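Local atomic coordinates of SVP1-like protein 2 (Kluyveromyces lactis, PDB entry 4V16), a protein that probably binds phosphoinositides through a PROPPIN-family beta-propeller and so associates with membranes, with a role in protein transport. Residues 239-244 with 249-254; 218-223 with 243-248. All blocks are in the same frame, centred on the assembly; numbering follows the deposited sequence.

Contact 1 of 2, residues 239-244 with 249-254; sequences LAVVSD and HVFEVF
Leu239 and Val241 pair with Phe251 and His249 as the hydrogen-bonded positions of an antiparallel hairpin, and Ala240 faces Val250 between them as the non-hydrogen-bonded pair. Four backbone bonds set this register: Leu239 N to Phe251 O and Phe251 N to Leu239 O, each 2.9 Å, then Val241 N to His249 O and His249 N to Val241 O. The last is the straightest, with 171° at the hydrogen. Weaker CA-H...O contacts fill in between the rungs, Val250 CA lying 3.4 Å from Leu239 O and Ala240 CA 3.3 Å from His249 O.

Apolar contact is concentrated on the face that carries Leu239, Val241, His249 and Phe251. There the CG2 methyl of Val241 meets the ring edge of Phe251, 3.5 Å from CE2, the two side chains crossing obliquely. With CG anti to the carbonyl carbon (chi1 -56°), the Phe251 ring is brought beside Val241, whose CB lies in the ring plane. Ile204 of strand 203-208 covers Leu239, Val241 and Phe251, and the Phe218 ring also meets Phe251. A leucine in place of Phe251 would probably give up the flat edge that Val241 CG2 rests against, opening a gap beside Ile204 and Phe218.

A water adds a polar link at the end of this face, at the edge of the His249 ring and in its plane, 3.0 Å from His249 NE2 and 2.7 Å from Ser243 OG. It joins two side chains whose own polar atoms, Ser243 OG and His249 NE2, stand 4.4 Å apart.

All the touching residues are buried. The N-H and C=O groups of the hydrogen-bonded pairs satisfy each other, the apolar face packs this beta-propeller blade on Ile204 of the preceding one, and a water lies between imidazole and hydroxyl.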
loop_
_atom_site.group_PDB
_atom_site.type_symbol
_atom_site.label_atom_id
_atom_site.label_comp_id
_atom_site.label_asym_id
_atom_site.label_seq_id
_atom_site.Cartn_x
_atom_site.Cartn_y
_atom_site.Cartn_z
ATOM N N LEU A 239 11.388 -8.323 2.054
ATOM C CA LEU A 239 10.800 -6.991 2.035
ATOM C C LEU A 239 11.433 -6.149 0.929
ATOM O O LEU A 239 12.633 -5.870 0.960
ATOM C CB LEU A 239 10.985 -6.312 3.394
ATOM C CG LEU A 239 10.379 -4.918 3.562
ATOM C CD1 LEU A 239 8.860 -4.982 3.535
ATOM C CD2 LEU A 239 10.872 -4.277 4.851
ATOM N N ALA A 240 10.623 -5.753 -0.050
ATOM C CA ALA A 240 11.085 -4.892 -1.136
ATOM C C ALA A 240 10.952 -3.422 -0.747
ATOM O O ALA A 240 9.998 -3.040 -0.071
ATOM C CB ALA A 240 10.303 -5.177 -2.406
ATOM N N VAL A 241 11.912 -2.606 -1.173
ATOM C CA VAL A 241 11.926 -1.184 -0.844
ATOM C C VAL A 241 12.433 -0.357 -2.020
ATOM O O VAL A 241 13.379 -0.752 -2.700
ATOM C CB VAL A 241 12.819 -0.897 0.385
ATOM C CG1 VAL A 241 12.782 0.581 0.751
ATOM C CG2 VAL A 241 12.392 -1.751 1.571
ATOM N N VAL A 242 11.801 0.793 -2.247
ATOM C CA VAL A 242 12.239 1.733 -3.277
ATOM C C VAL A 242 12.353 3.139 -2.689
ATOM O O VAL A 242 11.424 3.630 -2.046
ATOM C CB VAL A 242 11.273 1.751 -4.480
ATOM C CG1 VAL A 242 11.692 2.807 -5.493
ATOM C CG2 VAL A 242 11.219 0.379 -5.142
ATOM N N SER A 243 13.495 3.779 -2.921
ATOM C CA SER A 243 13.754 5.123 -2.411
ATOM C C SER A 243 13.632 6.159 -3.520
ATOM O O SER A 243 13.490 5.808 -4.690
ATOM C CB SER A 243 15.148 5.195 -1.790
ATOM O OG SER A 243 16.136 4.833 -2.740
ATOM N N ASP A 244 13.696 7.436 -3.151
ATOM C CA ASP A 244 13.664 8.507 -4.141
ATOM C C ASP A 244 15.006 8.587 -4.872
ATOM O O ASP A 244 15.154 9.340 -5.833
ATOM C CB ASP A 244 13.311 9.849 -3.486
ATOM C CG ASP A 244 14.375 10.339 -2.520
ATOM O OD1 ASP A 244 15.313 9.578 -2.209
ATOM O OD2 ASP A 244 14.263 11.495 -2.057
ATOM N N HIS A 249 15.533 -2.056 -3.453
ATOM C CA HIS A 249 16.191 -2.904 -2.461
ATOM C C HIS A 249 15.340 -4.124 -2.131
ATOM O O HIS A 249 14.119 -4.101 -2.287
ATOM C CB HIS A 249 16.468 -2.124 -1.175
ATOM C CG HIS A 249 17.343 -0.926 -1.366
ATOM N ND1 HIS A 249 18.713 -0.977 -1.230
ATOM C CD2 HIS A 249 17.042 0.358 -1.674
ATOM C CE1 HIS A 249 19.220 0.223 -1.450
ATOM N NE2 HIS A 249 18.227 1.051 -1.721
ATOM N N VAL A 250 15.993 -5.186 -1.671
ATOM C CA VAL A 250 15.298 -6.363 -1.162
ATOM C C VAL A 250 16.022 -6.865 0.082
ATOM O O VAL A 250 17.217 -7.151 0.034
ATOM C CB VAL A 250 15.222 -7.485 -2.211
ATOM C CG1 VAL A 250 14.419 -8.661 -1.673
ATOM C CG2 VAL A 250 14.604 -6.965 -3.502
ATOM N N PHE A 251 15.295 -6.960 1.191
ATOM C CA PHE A 251 15.870 -7.388 2.461
ATOM C C PHE A 251 15.332 -8.759 2.859
ATOM O O PHE A 251 14.140 -9.025 2.713
ATOM C CB PHE A 251 15.563 -6.364 3.556
ATOM C CG PHE A 251 16.030 -4.972 3.232
ATOM C CD1 PHE A 251 17.309 -4.556 3.570
ATOM C CD2 PHE A 251 15.189 -4.075 2.595
ATOM C CE1 PHE A 251 17.740 -3.273 3.274
ATOM C CE2 PHE A 251 15.615 -2.791 2.298
ATOM C CZ PHE A 251 16.891 -2.391 2.638
ATOM N N GLU A 252 16.214 -9.628 3.351
ATOM C CA GLU A 252 15.809 -10.948 3.823
ATOM C C GLU A 252 15.492 -10.878 5.313
ATOM O O GLU A 252 16.196 -10.214 6.073
ATOM C CB GLU A 252 16.896 -11.987 3.546
ATOM C CG GLU A 252 16.373 -13.413 3.535
ATOM C CD GLU A 252 17.386 -14.409 3.001
ATOM O OE1 GLU A 252 18.597 -14.218 3.243
ATOM O OE2 GLU A 252 16.967 -15.383 2.339
ATOM N N VAL A 253 14.435 -11.572 5.724
ATOM C CA VAL A 253 13.864 -11.370 7.054
ATOM C C VAL A 253 14.282 -12.320 8.203
ATOM O O VAL A 253 14.305 -11.853 9.336
ATOM C CB VAL A 253 12.323 -11.389 6.955
ATOM C CG1 VAL A 253 11.674 -11.224 8.325
ATOM C CG2 VAL A 253 11.859 -10.260 6.040
ATOM N N PHE A 254 14.597 -13.607 8.018
ATOM C CA PHE A 254 14.547 -14.392 6.789
ATOM C C PHE A 254 13.236 -15.182 6.756
ATOM O O PHE A 254 12.911 -15.837 5.765
ATOM C CB PHE A 254 15.793 -15.306 6.734
ATOM C CG PHE A 254 15.539 -16.697 6.212
ATOM C CD1 PHE A 254 15.520 -16.957 4.849
ATOM C CD2 PHE A 254 15.343 -17.750 7.090
ATOM C CE1 PHE A 254 15.294 -18.238 4.375
ATOM C CE2 PHE A 254 15.118 -19.030 6.624
ATOM C CZ PHE A 254 15.093 -19.275 5.266
HETATM O O HOH W 1 18.583 3.967 -2.173
#

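Contact 2 of 2, residues 218-223 with 243-248; sequences FRRGLD and SDKWTL
The guanidinium of Arg220 is edged by Asp223 and approached obliquely by Lys245 CD and Ser243 OG. Along the edge, NH2 donates to OD1 of Asp223 at 2.9 Å, with 160° at the hydrogen and the acceptor only 5° out of the guanidinium plane. Two other flat groups carry carbonyls of their own segments: Gly221 O sits over the centre of one face of the Arg219 guanidinium, while Ser243 O and Asp244 O lie above one face of the Trp246 ring, displaced toward its rim.

The other carboxylate oxygen is used across the contact. Lys245 NZ bonds Asp223 OD2 at 2.7 Å on the syn lone pair, the two side chains arriving from opposite directions. Lys245 reaches that far because its chain is extended beyond CG. Lys245 NZ also stands 3.1 Å from Asp223 OD1, the oxygen that takes Arg220 NH2, so one carboxylate lies between two cations, a salt-bridge network that would be expected to favour the charged form of Asp223. The network runs from buried Arg220 to exposed Asp223 and Lys245, with Ser243 CB lining its inner end 4.1 Å from Arg220 CD.

A type I turn from Ser243 to Trp246, closed by Trp246 N to Ser243 O at 2.8 Å, presents Lys245; a weak bond from Lys245 N to Ser243 OG accompanies it. This turn joins strands 238-243 and 247-252, whereas segment 218-223 leaves strand 214-219 of the preceding four-stranded sheet for strand 227-232. Arg220 NE also bonds Gly201 O, just before strand 203-208, tying the interblade connection to the preceding blade.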
loop_
_atom_site.group_PDB
_atom_site.type_symbol
_atom_site.label_atom_id
_atom_site.label_comp_id
_atom_site.label_asym_id
_atom_site.label_seq_id
_atom_site.Cartn_x
_atom_site.Cartn_y
_atom_site.Cartn_z
ATOM N N PHE A 218 17.010 -3.106 9.497
ATOM C CA PHE A 218 17.777 -3.061 8.259
ATOM C C PHE A 218 18.403 -1.689 8.035
ATOM O O PHE A 218 17.960 -0.692 8.606
ATOM C CB PHE A 218 16.887 -3.423 7.072
ATOM C CG PHE A 218 16.283 -4.793 7.165
ATOM C CD1 PHE A 218 17.076 -5.923 7.046
ATOM C CD2 PHE A 218 14.920 -4.952 7.360
ATOM C CE1 PHE A 218 16.523 -7.185 7.128
ATOM C CE2 PHE A 218 14.362 -6.212 7.441
ATOM C CZ PHE A 218 15.164 -7.330 7.324
ATOM N N ARG A 219 19.435 -1.651 7.199
ATOM C CA ARG A 219 20.100 -0.407 6.839
ATOM C C ARG A 219 20.049 -0.222 5.324
ATOM O O ARG A 219 20.723 -0.934 4.579
ATOM C CB ARG A 219 21.543 -0.408 7.343
ATOM C CG ARG A 219 22.250 0.926 7.207
ATOM C CD ARG A 219 23.184 1.177 8.380
ATOM N NE ARG A 219 23.872 2.460 8.264
ATOM C CZ ARG A 219 23.297 3.642 8.469
ATOM N NH1 ARG A 219 22.013 3.719 8.795
ATOM N NH2 ARG A 219 24.007 4.755 8.340
ATOM N N ARG A 220 19.234 0.726 4.872
ATOM C CA ARG A 220 19.057 0.960 3.442
ATOM C C ARG A 220 20.307 1.578 2.827
ATOM O O ARG A 220 20.723 1.196 1.738
ATOM C CB ARG A 220 17.852 1.866 3.188
ATOM C CG ARG A 220 17.563 2.122 1.707
ATOM C CD ARG A 220 17.041 3.527 1.469
ATOM N NE ARG A 220 17.960 4.555 1.957
ATOM C CZ ARG A 220 19.016 5.007 1.287
ATOM N NH1 ARG A 220 19.311 4.524 0.087
ATOM N NH2 ARG A 220 19.785 5.944 1.822
ATOM N N GLY A 221 20.894 2.542 3.527
ATOM C CA GLY A 221 22.070 3.233 3.034
ATOM C C GLY A 221 22.573 4.233 4.054
ATOM O O GLY A 221 21.963 4.406 5.108
ATOM N N LEU A 222 23.682 4.893 3.744
ATOM C CA LEU A 222 24.271 5.856 4.666
ATOM C C LEU A 222 23.578 7.208 4.561
ATOM O O LEU A 222 23.290 7.849 5.573
ATOM C CB LEU A 222 25.768 6.012 4.394
ATOM C CG LEU A 222 26.635 4.777 4.642
ATOM C CD1 LEU A 222 28.072 5.077 4.265
ATOM C CD2 LEU A 222 26.549 4.322 6.091
ATOM N N ASP A 223 23.310 7.638 3.332
ATOM C CA ASP A 223 22.703 8.942 3.098
ATOM C C ASP A 223 21.192 8.879 3.287
ATOM O O ASP A 223 20.584 7.813 3.180
ATOM C CB ASP A 223 23.047 9.461 1.695
ATOM C CG ASP A 223 22.903 8.397 0.618
ATOM O OD1 ASP A 223 22.048 7.497 0.763
ATOM O OD2 ASP A 223 23.654 8.466 -0.378
ATOM N N SER A 243 13.495 3.779 -2.921
ATOM C CA SER A 243 13.754 5.123 -2.411
ATOM C C SER A 243 13.632 6.159 -3.520
ATOM O O SER A 243 13.490 5.808 -4.690
ATOM C CB SER A 243 15.148 5.195 -1.790
ATOM O OG SER A 243 16.136 4.833 -2.740
ATOM N N ASP A 244 13.696 7.436 -3.151
ATOM C CA ASP A 244 13.664 8.507 -4.141
ATOM C C ASP A 244 15.006 8.587 -4.872
ATOM O O ASP A 244 15.154 9.340 -5.833
ATOM C CB ASP A 244 13.311 9.849 -3.486
ATOM C CG ASP A 244 14.375 10.339 -2.520
ATOM O OD1 ASP A 244 15.313 9.578 -2.209
ATOM O OD2 ASP A 244 14.263 11.495 -2.057
ATOM N N LYS A 245 15.983 7.813 -4.399
ATOM C CA LYS A 245 17.202 7.546 -5.164
ATOM C C LYS A 245 16.873 6.674 -6.371
ATOM O O LYS A 245 17.665 6.565 -7.304
ATOM C CB LYS A 245 18.250 6.844 -4.302
ATOM C CG LYS A 245 19.356 7.727 -3.760
ATOM C CD LYS A 245 20.550 6.866 -3.375
ATOM C CE LYS A 245 21.556 7.617 -2.525
ATOM N NZ LYS A 245 22.730 6.757 -2.199
ATOM N N TRP A 246 15.702 6.040 -6.320
ATOM C CA TRP A 246 15.222 5.153 -7.375
ATOM C C TRP A 246 16.115 3.928 -7.490
ATOM O O TRP A 246 16.519 3.520 -8.579
ATOM C CB TRP A 246 15.117 5.902 -8.703
ATOM C CG TRP A 246 14.250 7.098 -8.561
ATOM C CD1 TRP A 246 14.604 8.400 -8.749
ATOM C CD2 TRP A 246 12.878 7.107 -8.161
ATOM N NE1 TRP A 246 13.531 9.221 -8.502
ATOM C CE2 TRP A 246 12.457 8.449 -8.138
ATOM C CE3 TRP A 246 11.958 6.108 -7.824
ATOM C CZ2 TRP A 246 11.160 8.820 -7.796
ATOM C CZ3 TRP A 246 10.671 6.477 -7.484
ATOM C CH2 TRP A 246 10.283 7.822 -7.472
ATOM N N THR A 247 16.409 3.356 -6.328
ATOM C CA THR A 247 17.064 2.063 -6.223
ATOM C C THR A 247 16.091 1.081 -5.579
ATOM O O THR A 247 15.502 1.377 -4.536
ATOM C CB THR A 247 18.356 2.142 -5.386
ATOM O OG1 THR A 247 19.247 3.108 -5.960
ATOM C CG2 THR A 247 19.049 0.786 -5.324
ATOM N N LEU A 248 15.911 -0.076 -6.210
ATOM C CA LEU A 248 15.079 -1.136 -5.653
ATOM C C LEU A 248 15.910 -2.020 -4.728
ATOM O O LEU A 248 16.878 -2.644 -5.164
ATOM C CB LEU A 248 14.451 -1.971 -6.772
ATOM C CG LEU A 248 13.671 -3.225 -6.356
ATOM C CD1 LEU A 248 12.509 -2.868 -5.446
ATOM C CD2 LEU A 248 13.178 -3.973 -7.587
#

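Overall arrangement
Along the chain the order is 218-223, 239-244, 243-248, 249-254, the two middle segments sharing Ser243 and Asp244. The contact centres lie about 9 Å apart, contact 1 about 14 Å and contact 2 about 19 Å from the chain's centre. Both use strand 247-252 of the sixth of seven four-stranded antiparallel sheets, the propeller blades. They touch at several points, among them His249 NE2 with Arg220 CG (3.7 Å) and Glu252 O with Phe218 CE1 (3.2 Å). Contact 1 pairs the blade's middle hairpin; contact 2 holds its turn to the connection from the fifth blade. Their shared strand leads to loop 6CD, implicated in membrane binding and here replaced by an engineered Gly-Ser linker.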